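PDB 6KJK: N-terminal domain of PorA (28-171) from Porphyromonas gingivalis ATCC 33277, which is the N-terminal domain of a type IX secretion cargo protein that appears to influence PorXY-SigP signalling. Local coordinates for residues A[54-59]-A[108-113]; A[12-17]-A[125-130]. All blocks are in the same frame, centred on the assembly; numbering follows the deposited sequence.

In the fold
Both interactions reach the same mixed sheet, where strands 105-115 and 125-133 lie side by side; the centres of the two contacts are about 12 Å apart, and both are partly buried. Interaction 1 joins two long antiparallel strands through four backbone hydrogen bonds and a bulge at T55-K56; its F109/F111 face is buried against the other sheet, while its opposite face carries threonine and lysine. Interaction 2 brings the turn at 14-17 against strand 125-133 through exposed asparagines, one backbone-to-backbone bond and water, with one apolar pair on its inner side. S112 OG and T126 OG1, and T110 OG1 and N128 OD1, hydrogen-bond, so polar side chains run from one contact to the other.

Interaction 1: residues A[54-59]-A[108-113]; sequences ITKQEM and AFTFSC
The ring of F109 meets M59: M59 CG lies against F109 CZ at 3.5 Å, and the sulfur sits at the ring edge, 5.0 Å from the centroid, as a Met-aromatic contact. Q57 CB approaches the same ring obliquely, and I54 CG2 meets its edge, while I54 CD1 reaches F111 CB at 4.1 Å. On the other face, the K56 chain, bent at chi3 (-129°), folds over T110, bringing K56 CE to 3.0 Å from T110 OG1; that hydroxyl is hydrogen-bonded to N128. T55 OG1 and S112 OG share a water, and S112 OG also bonds to T126 OG1. T55 and K56 together face T110 as a classic beta bulge: T55 N donates to T110 O (2.9 Å), and T110 N closes it on K56 O (3.1 Å). Beyond it, E58 and A108 bond reciprocally, E58 N reaching A108 O at 2.8 Å. I54 CA and F109 CA add C-H...O contacts to T110 O and K56 O. Beneath the apolar face lie F65 of strand 64-69 and L94 and Y96 of strand 90-99, Y96 edge-to-face with F109; strand 125-133 flanks 105-115 on the side away from 48-58.

Interaction 2: residues A[12-17]-A[125-130]; sequences AILENN and ATVNIN
N17 and T126 bring the two backbones together, the touching parts running 78° apart; N17 N donates to T126 O at 3.0 Å, and N17 itself has a positive, left-handed phi (66°) where the chain turns into strand 18-22. The preceding residue reaches the same threonine from its side chain: with CG anti to the backbone nitrogen (chi1 -162°), N16 presents OD1 to T126 N at 2.9 Å, the donor lying in the plane of the amide carbonyl. The backbone N-H and C=O of T126 are thus both engaged by consecutive asparagines. T126 O also accepts from a water that donates to E15 O, and a second water links N16 ND2 to T126 OG1, whose other partner is S112. The N17 amide folds back across T126, with OD1 3.5 Å from T126 CB, and a water donates to N17 OD1 and accepts from N128 ND2. N128 ND2 also makes a weak bond to N17 O, while N128 OD1 is held by T110. On the inner side, L14 CD1 packs against V127 CG2 at 3.6 Å, beside I7 and V20. Residues 14-17 are thus the crossover from strand 12-13 of one sheet to edge strand 18-22 of the other, held against the strand beside which 18-22 then runs parallel, consistent with a two-sheet beta-sandwich.

Interaction 1: residues A[54-59]-A[108-113]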
loop_
_atom_site.group_PDB
_atom_site.type_symbol
_atom_site.label_atom_id
_atom_site.label_comp_id
_atom_site.label_asym_id
_atom_site.label_seq_id
_atom_site.Cartn_x
_atom_site.Cartn_y
_atom_site.Cartn_z
ATOM N N ILE A 54 -4.066 2.726 5.279
ATOM C CA ILE A 54 -4.281 1.289 5.305
ATOM C C ILE A 54 -5.594 1.054 6.039
ATOM O O ILE A 54 -5.705 1.345 7.230
ATOM C CB ILE A 54 -3.107 0.572 5.973
ATOM C CG1 ILE A 54 -1.813 0.790 5.187
ATOM C CG2 ILE A 54 -3.443 -0.915 6.208
ATOM C CD1 ILE A 54 -1.810 0.175 3.795
ATOM N N THR A 55 -6.595 0.557 5.328
ATOM C CA THR A 55 -7.941 0.425 5.876
ATOM C C THR A 55 -8.250 -0.995 6.335
ATOM O O THR A 55 -9.252 -1.196 7.042
ATOM C CB THR A 55 -8.998 0.858 4.844
ATOM O OG1 THR A 55 -8.900 0.001 3.714
ATOM C CG2 THR A 55 -8.809 2.299 4.384
ATOM N N LYS A 56 -7.447 -1.980 5.932
ATOM C CA LYS A 56 -7.576 -3.366 6.383
ATOM C C LYS A 56 -6.175 -3.939 6.432
ATOM O O LYS A 56 -5.364 -3.655 5.536
ATOM C CB LYS A 56 -8.352 -4.186 5.343
ATOM C CG LYS A 56 -9.752 -3.650 4.973
ATOM C CD LYS A 56 -10.371 -4.527 3.872
ATOM C CE LYS A 56 -10.900 -3.749 2.651
ATOM N NZ LYS A 56 -12.356 -3.985 2.370
ATOM N N GLN A 57 -5.887 -4.751 7.456
ATOM C CA GLN A 57 -4.566 -5.344 7.598
ATOM C C GLN A 57 -4.692 -6.758 8.159
ATOM O O GLN A 57 -5.319 -6.988 9.204
ATOM C CB GLN A 57 -3.683 -4.513 8.530
ATOM C CG GLN A 57 -4.385 -4.097 9.848
ATOM C CD GLN A 57 -3.425 -3.502 10.838
ATOM O OE1 GLN A 57 -2.571 -4.200 11.379
ATOM N NE2 GLN A 57 -3.537 -2.200 11.064
ATOM N N GLU A 58 -4.094 -7.710 7.489
ATOM C CA GLU A 58 -4.095 -9.114 7.905
ATOM C C GLU A 58 -2.667 -9.608 7.814
ATOM O O GLU A 58 -2.064 -9.561 6.724
ATOM C CB GLU A 58 -4.986 -9.923 6.962
ATOM C CG GLU A 58 -6.352 -9.252 6.719
ATOM C CD GLU A 58 -7.422 -10.159 6.116
ATOM O OE1 GLU A 58 -8.390 -10.498 6.832
ATOM O OE2 GLU A 58 -7.314 -10.506 4.921
ATOM N N MET A 59 -2.110 -10.042 8.925
ATOM C CA MET A 59 -0.702 -10.395 8.999
ATOM C C MET A 59 -0.537 -11.658 9.822
ATOM O O MET A 59 -1.344 -11.964 10.711
ATOM C CB MET A 59 0.125 -9.274 9.654
ATOM C CG MET A 59 0.055 -7.915 8.924
ATOM S SD MET A 59 1.263 -6.706 9.490
ATOM C CE MET A 59 0.555 -6.235 11.062
ATOM N N ALA A 108 -2.433 -9.557 3.823
ATOM C CA ALA A 108 -3.379 -8.868 2.955
ATOM C C ALA A 108 -3.680 -7.491 3.527
ATOM O O ALA A 108 -3.932 -7.352 4.738
ATOM C CB ALA A 108 -4.678 -9.672 2.807
ATOM N N PHE A 109 -3.649 -6.477 2.662
ATOM C CA PHE A 109 -3.866 -5.106 3.068
ATOM C C PHE A 109 -4.759 -4.433 2.052
ATOM O O PHE A 109 -4.782 -4.815 0.873
ATOM C CB PHE A 109 -2.534 -4.346 3.124
ATOM C CG PHE A 109 -1.563 -4.927 4.132
ATOM C CD1 PHE A 109 -0.701 -5.954 3.787
ATOM C CD2 PHE A 109 -1.541 -4.452 5.444
ATOM C CE1 PHE A 109 0.192 -6.458 4.727
ATOM C CE2 PHE A 109 -0.654 -4.949 6.348
ATOM C CZ PHE A 109 0.215 -5.940 6.005
ATOM N N THR A 110 -5.462 -3.406 2.491
ATOM C CA THR A 110 -6.149 -2.508 1.569
ATOM C C THR A 110 -5.624 -1.115 1.831
ATOM O O THR A 110 -5.496 -0.711 2.988
ATOM C CB THR A 110 -7.669 -2.575 1.750
ATOM O OG1 THR A 110 -8.105 -3.919 1.486
ATOM C CG2 THR A 110 -8.390 -1.613 0.807
ATOM N N PHE A 111 -5.301 -0.396 0.766
ATOM C CA PHE A 111 -4.887 0.998 0.839
ATOM C C PHE A 111 -5.932 1.812 0.098
ATOM O O PHE A 111 -6.271 1.488 -1.061
ATOM C CB PHE A 111 -3.522 1.185 0.186
ATOM C CG PHE A 111 -3.131 2.630 0.048
ATOM C CD1 PHE A 111 -2.508 3.312 1.093
ATOM C CD2 PHE A 111 -3.425 3.322 -1.115
ATOM C CE1 PHE A 111 -2.146 4.660 0.945
ATOM C CE2 PHE A 111 -3.086 4.668 -1.268
ATOM C CZ PHE A 111 -2.440 5.316 -0.242
ATOM N N SER A 112 -6.382 2.903 0.702
ATOM C CA SER A 112 -7.213 3.859 -0.016
ATOM C C SER A 112 -6.706 5.270 0.172
ATOM O O SER A 112 -6.195 5.646 1.227
ATOM C CB SER A 112 -8.677 3.831 0.455
ATOM O OG SER A 112 -9.265 2.569 0.188
ATOM N N CYS A 113 -6.940 6.056 -0.855
ATOM C CA CYS A 113 -6.708 7.491 -0.854
ATOM C C CYS A 113 -8.032 8.178 -0.517
ATOM O O CYS A 113 -9.053 7.872 -1.137
ATOM C CB CYS A 113 -6.271 7.883 -2.276
ATOM S SG CYS A 113 -5.514 9.464 -2.523
HETATM O O HOH W 1 -10.727 1.028 1.888
#

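Interaction 2: residues A[12-17]-A[125-130]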
loop_
_atom_site.group_PDB
_atom_site.type_symbol
_atom_site.label_atom_id
_atom_site.label_comp_id
_atom_site.label_asym_id
_atom_site.label_seq_id
_atom_site.Cartn_x
_atom_site.Cartn_y
_atom_site.Cartn_z
ATOM N N ALA A 12 1.258 0.420 -15.483
ATOM C CA ALA A 12 -0.185 0.281 -15.707
ATOM C C ALA A 12 -0.992 1.065 -14.682
ATOM O O ALA A 12 -0.769 0.923 -13.467
ATOM C CB ALA A 12 -0.575 -1.172 -15.658
ATOM N N ILE A 13 -2.001 1.788 -15.147
ATOM C CA ILE A 13 -3.023 2.350 -14.270
ATOM C C ILE A 13 -3.934 1.217 -13.805
ATOM O O ILE A 13 -4.485 0.472 -14.625
ATOM C CB ILE A 13 -3.824 3.416 -15.032
ATOM C CG1 ILE A 13 -2.948 4.600 -15.405
ATOM C CG2 ILE A 13 -5.066 3.821 -14.248
ATOM C CD1 ILE A 13 -3.677 5.592 -16.355
ATOM N N LEU A 14 -4.092 1.055 -12.500
ATOM C CA LEU A 14 -4.969 0.011 -11.989
ATOM C C LEU A 14 -6.428 0.415 -12.097
ATOM O O LEU A 14 -6.811 1.559 -11.874
ATOM C CB LEU A 14 -4.685 -0.230 -10.516
ATOM C CG LEU A 14 -3.284 -0.700 -10.133
ATOM C CD1 LEU A 14 -3.198 -0.958 -8.617
ATOM C CD2 LEU A 14 -2.785 -1.877 -10.945
ATOM N N GLU A 15 -7.266 -0.570 -12.405
ATOM C CA GLU A 15 -8.682 -0.328 -12.176
ATOM C C GLU A 15 -8.926 -0.121 -10.681
ATOM O O GLU A 15 -8.183 -0.633 -9.843
ATOM C CB GLU A 15 -9.544 -1.429 -12.833
ATOM C CG GLU A 15 -9.582 -2.783 -12.178
ATOM C CD GLU A 15 -10.570 -3.755 -12.885
ATOM O OE1 GLU A 15 -10.782 -3.678 -14.124
ATOM O OE2 GLU A 15 -11.154 -4.592 -12.174
ATOM N N ASN A 16 -9.944 0.677 -10.348
ATOM C CA ASN A 16 -10.235 0.887 -8.938
ATOM C C ASN A 16 -10.586 -0.436 -8.282
ATOM O O ASN A 16 -11.150 -1.328 -8.919
ATOM C CB ASN A 16 -11.377 1.860 -8.737
ATOM C CG ASN A 16 -11.396 2.412 -7.336
ATOM O OD1 ASN A 16 -10.336 2.639 -6.756
ATOM N ND2 ASN A 16 -12.583 2.659 -6.793
ATOM N N ASN A 17 -10.186 -0.586 -7.018
ATOM C CA ASN A 17 -10.382 -1.791 -6.217
ATOM C C ASN A 17 -9.614 -2.985 -6.736
ATOM O O ASN A 17 -9.915 -4.128 -6.360
ATOM C CB ASN A 17 -11.863 -2.148 -6.042
ATOM C CG ASN A 17 -12.617 -1.081 -5.319
ATOM O OD1 ASN A 17 -12.309 -0.760 -4.169
ATOM N ND2 ASN A 17 -13.590 -0.487 -5.995
ATOM N N ALA A 125 -9.567 6.313 -4.451
ATOM C CA ALA A 125 -8.920 5.207 -5.128
ATOM C C ALA A 125 -8.530 4.187 -4.078
ATOM O O ALA A 125 -8.166 4.559 -2.967
ATOM C CB ALA A 125 -7.654 5.649 -5.874
ATOM N N THR A 126 -8.616 2.917 -4.440
ATOM C CA THR A 126 -8.344 1.828 -3.517
ATOM C C THR A 126 -7.601 0.736 -4.254
ATOM O O THR A 126 -7.921 0.422 -5.413
ATOM C CB THR A 126 -9.680 1.264 -3.011
ATOM O OG1 THR A 126 -10.335 2.280 -2.257
ATOM C CG2 THR A 126 -9.484 0.024 -2.131
ATOM N N VAL A 127 -6.632 0.137 -3.567
ATOM C CA VAL A 127 -5.953 -1.046 -4.061
ATOM C C VAL A 127 -5.876 -2.048 -2.922
ATOM O O VAL A 127 -5.663 -1.679 -1.754
ATOM C CB VAL A 127 -4.557 -0.726 -4.643
ATOM C CG1 VAL A 127 -3.634 -0.064 -3.615
ATOM C CG2 VAL A 127 -3.920 -1.940 -5.274
ATOM N N ASN A 128 -6.089 -3.304 -3.267
ATOM C CA ASN A 128 -5.931 -4.420 -2.345
ATOM C C ASN A 128 -4.622 -5.115 -2.672
ATOM O O ASN A 128 -4.351 -5.410 -3.841
ATOM C CB ASN A 128 -7.099 -5.406 -2.472
ATOM C CG ASN A 128 -8.395 -4.743 -2.273
ATOM O OD1 ASN A 128 -8.738 -4.348 -1.146
ATOM N ND2 ASN A 128 -9.122 -4.527 -3.362
ATOM N N ILE A 129 -3.795 -5.349 -1.664
ATOM C CA ILE A 129 -2.449 -5.859 -1.839
ATOM C C ILE A 129 -2.368 -7.181 -1.090
ATOM O O ILE A 129 -2.618 -7.227 0.128
ATOM C CB ILE A 129 -1.427 -4.868 -1.274
ATOM C CG1 ILE A 129 -1.563 -3.542 -1.993
ATOM C CG2 ILE A 129 0.002 -5.415 -1.389
ATOM C CD1 ILE A 129 -0.916 -2.431 -1.274
ATOM N N ASN A 130 -2.001 -8.251 -1.788
ATOM C CA ASN A 130 -1.789 -9.555 -1.162
ATOM C C ASN A 130 -0.321 -9.914 -1.264
ATOM O O ASN A 130 0.233 -9.969 -2.373
ATOM C CB ASN A 130 -2.602 -10.648 -1.857
ATOM C CG ASN A 130 -4.083 -10.489 -1.663
ATOM O OD1 ASN A 130 -4.547 -10.052 -0.604
ATOM N ND2 ASN A 130 -4.848 -10.838 -2.692
HETATM O O HOH W 2 -6.674 0.862 -7.874
HETATM O O HOH W 3 -11.959 3.741 -3.877
HETATM O O HOH W 4 -11.581 -2.943 -3.025
#